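Local coordinates for probable secreted solute-binding lipoprotein (Streptomyces coelicolor, PDB 3I3V) that probably serves as the extracellular solute-binding component of a transport system, a membrane-attached lipoprotein that captures a substrate for uptake, at residues Leu178-Leu186 against Val202-Phe212; Arg62-Leu72 against Ile288-Lys299. One frame throughout, in Å; residues are numbered along the deposited sequence.

Contact 1. Residues Leu178-Leu186 against Val202-Phe212; sequences LAQIIQTFL and VRGARLGIEYF
Leu-186 and Phe-185 meet the first turn of helix 203-217 where it crosses the end of helix 172-182, an interhelical packing centred on a Gly-x-x-x-Gly pair, Gly-204 and Gly-208; the axes of the two short segments approach to 8.6 Å at 115°. Val-202, in the N-cap position, touches Leu-186 CD2 through CG2. Next, Gly-204 CA lies only 3.2 Å from Phe-185 O, and a CB on this residue would collide with that oxygen. Ala-205 is bordered by Ile-182 CG2 and Leu-186 CD1. Leu-207 CB sits over one face of the Phe-185 ring, while Thr-184 CG2 occupies the opposite face, and Gly-208 CA comes in at the ring edge. Gly-208 CA also lies 3.7 Å from Ile-182 O, a backbone approach that a side chain would obstruct. Ile-209 runs alongside Ile-182, and helix 383-392 packs on both. At Tyr-211 the ring edge faces Thr-184 OG1, with 3.5 Å from that oxygen to Tyr-211 CD2; Thr-184 OG1 itself donates to Ile-181 O (2.5 Å), meeting a lone pair in the carbonyl plane. No hydrogen bond joins the two segments. Phe-212 has CG anti to the backbone N (chi1 174°), which carries its ring to Ile-181 CD1 at the edge and Leu-178 at the face. With an alanine here, the Leu-178 methyl would probably lose its aromatic platform and a gap would open beside Ile-181. That methyl, Leu-178 CD2, stands 3.5 Å from the Phe-212 ring centroid, 14° off the normal.

Contact 2. Residues Arg62-Leu72 against Ile288-Lys299; sequences RKEADVVMVNL and IGFWISPNGVRK
Val-68 and Trp-291 form a hydrogen-bonded pair of an antiparallel ladder: Val-68 N to Trp-291 O and Trp-291 N to Val-68 O both measure 2.8 Å. Further along, Val-70 O accepts twice, from Gly-289 N at 2.8 Å and from the indole Trp-291 NE1 at 3.2 Å. These donors reach the oxygen from opposite faces of its carbonyl plane, and the second bond, made close to the ring plane, helps to hold the indole's rotation.

Apolar contacts divide between the sheet faces. Val-70 CG2 lies over the Trp-291 ring and Leu-72 CD1 at its edge. On the other face, selenomethionine Met-69 runs alongside Phe-290 in a Met-aromatic contact, its CE 3.6 Å from Phe-290 CE1, while Val-67 CG1 meets the ring edge.

Polar side chains close the end where helix 294-298 begins. Ser-293 OG, set between backbone N and carbonyl carbon (chi1 68°), donates to Ala-65 O (2.6 Å) and accepts from Gly-296 N (3.0 Å) as the helix N-cap. Lys-299 NZ bridges to Asp-66 OD2 at 3.0 Å on the syn side; the oxygen also accepts from Val-11 N and the amine donates to Thr-9 O, both of strand 9-14.

Strand 289-292, outermost within the chain, runs antiparallel to 67-70, with 9-14 and 41-46 beyond, parallel to 67-70: order 2-1-3-4, consistent with a lobe of the type II periplasmic binding protein fold.

In the fold
Both contacts are largely buried, contact 1 reaching the surface at Leu-207 and contact 2 at Arg-62 and Lys-63; they lie on opposite sides of the chain's centre, their centres about 39 Å apart. They share no helix or strand. Contact 1 joins helices close in sequence, with 15 residues between its segments, whereas contact 2 pairs strands from segments separated by 215 residues, which include all of contact 1. The chemistry follows the architecture: the helix crossing relies on close backbone approach and aliphatic-aromatic fit, without a cross-segment hydrogen bond, while the strand pair combines a backbone ladder with a capped helix start and a salt bridge. Contact 2 also buries more surface, 929 against 617 Å².

Contact 1. Residues Leu178-Leu186 against Val202-Phe212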
# COMPACT_ATOMS: atom_id res chain seq x y z
N LEU C 178 36.93 -20.99 -54.66
CA LEU C 178 37.22 -22.42 -54.81
C LEU C 178 36.97 -23.13 -53.48
O LEU C 178 36.40 -24.22 -53.44
CB LEU C 178 38.68 -22.65 -55.21
CG LEU C 178 39.14 -23.95 -55.89
CD1 LEU C 178 40.45 -24.37 -55.27
CD2 LEU C 178 38.11 -25.08 -55.76
N ALA C 179 37.42 -22.50 -52.40
CA ALA C 179 37.27 -23.06 -51.07
C ALA C 179 35.80 -23.09 -50.66
O ALA C 179 35.37 -23.98 -49.94
CB ALA C 179 38.09 -22.25 -50.06
N GLN C 180 35.03 -22.11 -51.12
CA GLN C 180 33.61 -22.06 -50.80
C GLN C 180 32.86 -23.18 -51.54
O GLN C 180 32.03 -23.88 -50.97
CB GLN C 180 33.03 -20.69 -51.17
CG GLN C 180 31.53 -20.72 -51.44
CD GLN C 180 30.91 -19.35 -51.53
OE1 GLN C 180 31.61 -18.33 -51.67
NE2 GLN C 180 29.59 -19.30 -51.47
N ILE C 181 33.18 -23.34 -52.83
CA ILE C 181 32.54 -24.37 -53.63
C ILE C 181 32.92 -25.74 -53.07
O ILE C 181 32.05 -26.60 -52.89
CB ILE C 181 32.95 -24.24 -55.13
CG1 ILE C 181 32.53 -22.85 -55.65
CG2 ILE C 181 32.26 -25.32 -55.97
CD1 ILE C 181 33.03 -22.48 -57.04
N ILE C 182 34.20 -25.95 -52.77
CA ILE C 182 34.61 -27.23 -52.20
C ILE C 182 33.82 -27.46 -50.90
O ILE C 182 33.53 -28.59 -50.53
CB ILE C 182 36.14 -27.27 -51.90
CG1 ILE C 182 36.93 -27.40 -53.20
CG2 ILE C 182 36.47 -28.42 -50.92
CD1 ILE C 182 38.43 -27.39 -53.01
N GLN C 183 33.46 -26.38 -50.23
CA GLN C 183 32.71 -26.51 -48.98
C GLN C 183 31.25 -26.87 -49.18
O GLN C 183 30.47 -26.85 -48.23
CB GLN C 183 32.81 -25.23 -48.15
CG GLN C 183 34.10 -25.12 -47.34
CD GLN C 183 34.22 -23.78 -46.64
OE1 GLN C 183 34.76 -22.83 -47.19
NE2 GLN C 183 33.69 -23.70 -45.42
N THR C 184 30.88 -27.19 -50.41
CA THR C 184 29.50 -27.57 -50.67
C THR C 184 29.23 -28.86 -49.89
O THR C 184 28.10 -29.12 -49.48
CB THR C 184 29.26 -27.83 -52.17
OG1 THR C 184 29.53 -26.62 -52.91
CG2 THR C 184 27.81 -28.26 -52.42
N PHE C 185 30.28 -29.65 -49.69
CA PHE C 185 30.20 -30.94 -48.99
C PHE C 185 31.03 -30.99 -47.71
O PHE C 185 31.57 -32.03 -47.35
CB PHE C 185 30.67 -32.06 -49.92
CG PHE C 185 29.87 -32.18 -51.19
CD1 PHE C 185 28.60 -32.77 -51.17
CD2 PHE C 185 30.38 -31.73 -52.40
CE1 PHE C 185 27.86 -32.90 -52.35
CE2 PHE C 185 29.65 -31.85 -53.58
CZ PHE C 185 28.39 -32.44 -53.56
N LEU C 186 31.13 -29.86 -47.01
CA LEU C 186 31.90 -29.81 -45.78
C LEU C 186 31.22 -28.93 -44.73
O LEU C 186 30.85 -27.79 -45.02
CB LEU C 186 33.31 -29.26 -46.06
CG LEU C 186 34.30 -30.15 -46.82
CD1 LEU C 186 35.47 -29.33 -47.31
CD2 LEU C 186 34.78 -31.24 -45.91
N VAL C 202 39.69 -36.12 -47.38
CA VAL C 202 38.44 -36.45 -46.70
C VAL C 202 37.34 -36.41 -47.74
O VAL C 202 37.31 -35.53 -48.60
CB VAL C 202 38.14 -35.44 -45.56
CG1 VAL C 202 39.22 -35.55 -44.49
CG2 VAL C 202 38.09 -34.03 -46.11
N ARG C 203 36.43 -37.38 -47.67
CA ARG C 203 35.34 -37.51 -48.64
C ARG C 203 34.64 -36.21 -49.02
O ARG C 203 34.28 -36.03 -50.18
CB ARG C 203 34.32 -38.54 -48.13
CG ARG C 203 34.80 -40.00 -48.25
CD ARG C 203 36.17 -40.23 -47.59
NE ARG C 203 36.21 -39.71 -46.22
CZ ARG C 203 37.30 -39.69 -45.45
NH1 ARG C 203 38.45 -40.16 -45.90
NH2 ARG C 203 37.22 -39.18 -44.22
N GLY C 204 34.45 -35.32 -48.06
CA GLY C 204 33.79 -34.06 -48.33
C GLY C 204 34.57 -33.18 -49.30
O GLY C 204 33.98 -32.59 -50.21
N ALA C 205 35.88 -33.07 -49.10
CA ALA C 205 36.72 -32.27 -49.97
C ALA C 205 36.84 -32.91 -51.35
O ALA C 205 36.97 -32.23 -52.36
CB ALA C 205 38.10 -32.11 -49.36
N ARG C 206 36.80 -34.24 -51.38
CA ARG C 206 36.91 -34.99 -52.63
C ARG C 206 35.67 -34.71 -53.47
O ARG C 206 35.76 -34.40 -54.66
CB ARG C 206 37.03 -36.49 -52.32
CG ARG C 206 37.56 -37.35 -53.46
CD ARG C 206 36.44 -38.11 -54.17
NE ARG C 206 36.88 -39.44 -54.57
CZ ARG C 206 36.10 -40.36 -55.15
NH1 ARG C 206 34.82 -40.09 -55.41
NH2 ARG C 206 36.60 -41.55 -55.47
N LEU C 207 34.51 -34.79 -52.83
CA LEU C 207 33.25 -34.53 -53.51
C LEU C 207 33.21 -33.08 -54.02
O LEU C 207 32.89 -32.84 -55.19
CB LEU C 207 32.08 -34.79 -52.55
CG LEU C 207 31.83 -36.28 -52.26
CD1 LEU C 207 30.76 -36.45 -51.18
CD2 LEU C 207 31.41 -36.97 -53.55
N GLY C 208 33.55 -32.14 -53.14
CA GLY C 208 33.55 -30.73 -53.49
C GLY C 208 34.47 -30.42 -54.66
O GLY C 208 34.15 -29.58 -55.51
N ILE C 209 35.62 -31.09 -54.70
CA ILE C 209 36.58 -30.89 -55.78
C ILE C 209 36.00 -31.42 -57.08
O ILE C 209 36.31 -30.90 -58.15
CB ILE C 209 37.93 -31.58 -55.47
CG1 ILE C 209 38.62 -30.89 -54.29
CG2 ILE C 209 38.81 -31.54 -56.70
CD1 ILE C 209 40.01 -31.42 -53.98
N GLU C 210 35.16 -32.46 -56.99
CA GLU C 210 34.53 -33.03 -58.18
C GLU C 210 33.53 -31.99 -58.66
O GLU C 210 33.52 -31.59 -59.83
CB GLU C 210 33.76 -34.31 -57.87
CG GLU C 210 34.58 -35.53 -57.48
CD GLU C 210 33.69 -36.77 -57.24
OE1 GLU C 210 34.23 -37.80 -56.78
OE2 GLU C 210 32.47 -36.70 -57.52
N TYR C 211 32.67 -31.56 -57.74
CA TYR C 211 31.66 -30.58 -58.06
C TYR C 211 32.32 -29.39 -58.74
O TYR C 211 31.91 -28.98 -59.83
CB TYR C 211 30.92 -30.15 -56.78
CG TYR C 211 29.83 -29.13 -57.03
CD1 TYR C 211 29.02 -29.21 -58.16
CD2 TYR C 211 29.61 -28.08 -56.12
CE1 TYR C 211 28.00 -28.28 -58.39
CE2 TYR C 211 28.60 -27.15 -56.34
CZ TYR C 211 27.80 -27.25 -57.48
OH TYR C 211 26.81 -26.32 -57.70
N PHE C 212 33.36 -28.85 -58.11
CA PHE C 212 34.07 -27.71 -58.69
C PHE C 212 34.55 -28.00 -60.10
O PHE C 212 34.36 -27.18 -61.00
CB PHE C 212 35.28 -27.35 -57.84
CG PHE C 212 36.13 -26.27 -58.45
CD1 PHE C 212 35.78 -24.94 -58.32
CD2 PHE C 212 37.27 -26.61 -59.18
CE1 PHE C 212 36.55 -23.94 -58.92
CE2 PHE C 212 38.04 -25.63 -59.79
CZ PHE C 212 37.68 -24.28 -59.66

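Contact 2. Residues Arg62-Leu72 against Ile288-Lys299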
# COMPACT_ATOMS: atom_id res chain seq x y z
N ARG C 62 56.45 -1.95 -21.85
CA ARG C 62 55.46 -1.64 -20.82
C ARG C 62 54.80 -0.27 -20.99
O ARG C 62 54.66 0.49 -20.03
CB ARG C 62 56.10 -1.74 -19.43
CG ARG C 62 56.63 -3.13 -19.11
CD ARG C 62 57.25 -3.17 -17.73
NE ARG C 62 57.89 -4.46 -17.47
CZ ARG C 62 57.24 -5.61 -17.43
NH1 ARG C 62 55.93 -5.64 -17.64
NH2 ARG C 62 57.90 -6.74 -17.21
N LYS C 63 54.40 0.04 -22.22
CA LYS C 63 53.73 1.30 -22.50
C LYS C 63 52.77 1.16 -23.67
O LYS C 63 52.57 2.09 -24.44
CB LYS C 63 54.77 2.41 -22.77
CG LYS C 63 55.64 2.20 -24.00
CD LYS C 63 56.70 3.30 -24.12
CE LYS C 63 57.53 3.19 -25.40
NZ LYS C 63 56.71 3.36 -26.65
N GLU C 64 52.16 -0.02 -23.79
CA GLU C 64 51.22 -0.30 -24.87
C GLU C 64 49.87 0.38 -24.65
O GLU C 64 49.49 0.68 -23.52
CB GLU C 64 51.01 -1.81 -25.03
CG GLU C 64 50.14 -2.47 -23.96
CD GLU C 64 50.86 -2.64 -22.63
OE1 GLU C 64 50.26 -3.20 -21.69
OE2 GLU C 64 52.03 -2.21 -22.53
N ALA C 65 49.15 0.61 -25.75
CA ALA C 65 47.84 1.23 -25.70
C ALA C 65 46.92 0.45 -24.75
O ALA C 65 47.19 -0.71 -24.45
CB ALA C 65 47.23 1.27 -27.10
N ASP C 66 45.85 1.09 -24.30
CA ASP C 66 44.89 0.47 -23.38
C ASP C 66 43.91 -0.46 -24.10
O ASP C 66 43.44 -1.46 -23.54
CB ASP C 66 44.10 1.55 -22.65
CG ASP C 66 44.99 2.57 -21.98
OD1 ASP C 66 45.79 2.16 -21.11
OD2 ASP C 66 44.90 3.77 -22.32
N VAL C 67 43.60 -0.11 -25.35
CA VAL C 67 42.66 -0.88 -26.16
C VAL C 67 43.24 -1.01 -27.56
O VAL C 67 43.80 -0.06 -28.11
CB VAL C 67 41.29 -0.18 -26.27
CG1 VAL C 67 40.39 -0.93 -27.22
CG2 VAL C 67 40.64 -0.06 -24.90
N VAL C 68 43.10 -2.20 -28.14
CA VAL C 68 43.61 -2.45 -29.47
C VAL C 68 42.48 -2.80 -30.43
O VAL C 68 41.52 -3.46 -30.05
CB VAL C 68 44.64 -3.60 -29.47
CG1 VAL C 68 45.30 -3.70 -30.83
CG2 VAL C 68 45.67 -3.39 -28.37
N MSE C 69 42.57 -2.34 -31.66
CA MSE C 69 41.54 -2.65 -32.64
C MSE C 69 42.18 -3.32 -33.84
O MSE C 69 42.66 -2.64 -34.74
CB MSE C 69 40.79 -1.39 -33.06
CG MSE C 69 40.04 -0.71 -31.91
SE MSE C 69 39.06 0.88 -32.47
CE MSE C 69 37.76 -0.01 -33.60
N VAL C 70 42.17 -4.65 -33.83
CA VAL C 70 42.75 -5.45 -34.91
C VAL C 70 41.89 -6.67 -35.21
O VAL C 70 41.03 -7.05 -34.41
CB VAL C 70 44.17 -6.00 -34.56
CG1 VAL C 70 45.22 -5.16 -35.20
CG2 VAL C 70 44.35 -6.07 -33.04
N ASN C 71 42.15 -7.29 -36.35
CA ASN C 71 41.41 -8.47 -36.72
C ASN C 71 42.11 -9.69 -36.14
O ASN C 71 43.13 -9.56 -35.45
CB ASN C 71 41.31 -8.60 -38.25
CG ASN C 71 42.68 -8.68 -38.92
OD1 ASN C 71 42.87 -9.43 -39.90
ND2 ASN C 71 43.64 -7.90 -38.43
N LEU C 72 41.56 -10.86 -36.41
CA LEU C 72 42.11 -12.10 -35.90
C LEU C 72 42.87 -12.82 -37.01
O LEU C 72 42.27 -13.31 -37.97
CB LEU C 72 41.00 -13.02 -35.38
CG LEU C 72 41.54 -14.29 -34.72
CD1 LEU C 72 42.27 -13.91 -33.43
CD2 LEU C 72 40.40 -15.27 -34.42
N ILE C 288 38.35 -6.68 -37.60
CA ILE C 288 38.60 -5.81 -36.45
C ILE C 288 37.74 -6.02 -35.19
O ILE C 288 36.51 -5.94 -35.24
CB ILE C 288 38.55 -4.34 -36.87
CG1 ILE C 288 39.69 -4.07 -37.86
CG2 ILE C 288 38.65 -3.43 -35.65
CD1 ILE C 288 39.84 -2.62 -38.25
N GLY C 289 38.40 -6.30 -34.07
CA GLY C 289 37.73 -6.49 -32.80
C GLY C 289 38.43 -5.65 -31.75
O GLY C 289 39.52 -5.13 -32.01
N PHE C 290 37.82 -5.52 -30.57
CA PHE C 290 38.39 -4.73 -29.47
C PHE C 290 39.18 -5.60 -28.48
O PHE C 290 38.62 -6.51 -27.87
CB PHE C 290 37.26 -4.01 -28.69
CG PHE C 290 36.57 -2.91 -29.47
CD1 PHE C 290 37.15 -1.66 -29.62
CD2 PHE C 290 35.31 -3.14 -30.04
CE1 PHE C 290 36.50 -0.63 -30.33
CE2 PHE C 290 34.65 -2.12 -30.74
CZ PHE C 290 35.25 -0.87 -30.88
N TRP C 291 40.47 -5.32 -28.31
CA TRP C 291 41.29 -6.09 -27.39
C TRP C 291 41.67 -5.21 -26.20
O TRP C 291 41.83 -3.99 -26.36
CB TRP C 291 42.57 -6.59 -28.07
CG TRP C 291 42.35 -7.39 -29.31
CD1 TRP C 291 41.76 -6.96 -30.47
CD2 TRP C 291 42.79 -8.74 -29.56
NE1 TRP C 291 41.80 -7.96 -31.42
CE2 TRP C 291 42.43 -9.06 -30.89
CE3 TRP C 291 43.45 -9.70 -28.78
CZ2 TRP C 291 42.71 -10.30 -31.46
CZ3 TRP C 291 43.72 -10.94 -29.35
CH2 TRP C 291 43.36 -11.22 -30.67
N ILE C 292 41.80 -5.80 -25.02
CA ILE C 292 42.19 -5.02 -23.85
C ILE C 292 43.57 -5.44 -23.35
O ILE C 292 43.82 -6.62 -23.13
CB ILE C 292 41.17 -5.18 -22.70
CG1 ILE C 292 39.80 -4.69 -23.15
CG2 ILE C 292 41.65 -4.38 -21.48
CD1 ILE C 292 38.77 -4.63 -22.04
N SER C 293 44.45 -4.47 -23.18
CA SER C 293 45.80 -4.77 -22.73
C SER C 293 45.90 -4.71 -21.21
O SER C 293 44.98 -4.25 -20.54
CB SER C 293 46.78 -3.76 -23.30
OG SER C 293 46.53 -2.49 -22.73
N PRO C 294 47.01 -5.21 -20.65
CA PRO C 294 47.13 -5.15 -19.19
C PRO C 294 47.09 -3.69 -18.73
O PRO C 294 46.54 -3.38 -17.67
CB PRO C 294 48.48 -5.82 -18.93
CG PRO C 294 48.46 -6.93 -19.97
CD PRO C 294 47.96 -6.18 -21.21
N ASN C 295 47.65 -2.79 -19.53
CA ASN C 295 47.63 -1.36 -19.20
C ASN C 295 46.17 -0.90 -19.19
O ASN C 295 45.76 -0.10 -18.34
CB ASN C 295 48.38 -0.55 -20.26
CG ASN C 295 49.84 -0.38 -19.93
OD1 ASN C 295 50.58 0.23 -20.70
ND2 ASN C 295 50.28 -0.90 -18.79
N GLY C 296 45.41 -1.41 -20.16
CA GLY C 296 44.00 -1.06 -20.28
C GLY C 296 43.23 -1.54 -19.07
O GLY C 296 42.28 -0.89 -18.65
N VAL C 297 43.63 -2.69 -18.52
CA VAL C 297 42.98 -3.24 -17.34
C VAL C 297 43.12 -2.26 -16.19
O VAL C 297 42.23 -2.13 -15.36
CB VAL C 297 43.61 -4.60 -16.92
CG1 VAL C 297 43.26 -4.91 -15.47
CG2 VAL C 297 43.09 -5.72 -17.83
N ARG C 298 44.25 -1.56 -16.14
CA ARG C 298 44.49 -0.58 -15.09
C ARG C 298 43.47 0.53 -15.20
O ARG C 298 43.02 1.08 -14.20
CB ARG C 298 45.91 -0.00 -15.21
CG ARG C 298 46.33 0.84 -14.01
CD ARG C 298 47.69 1.49 -14.19
NE ARG C 298 47.72 2.39 -15.34
CZ ARG C 298 48.12 2.04 -16.56
NH1 ARG C 298 48.53 0.81 -16.81
NH2 ARG C 298 48.10 2.94 -17.54
N LYS C 299 43.10 0.86 -16.44
CA LYS C 299 42.11 1.90 -16.72
C LYS C 299 40.80 1.23 -17.14
O LYS C 299 40.10 1.76 -18.00
CB LYS C 299 42.57 2.80 -17.87
CG LYS C 299 43.96 3.39 -17.75
CD LYS C 299 44.28 4.24 -18.97
CE LYS C 299 45.70 4.77 -18.91
NZ LYS C 299 46.09 5.48 -20.15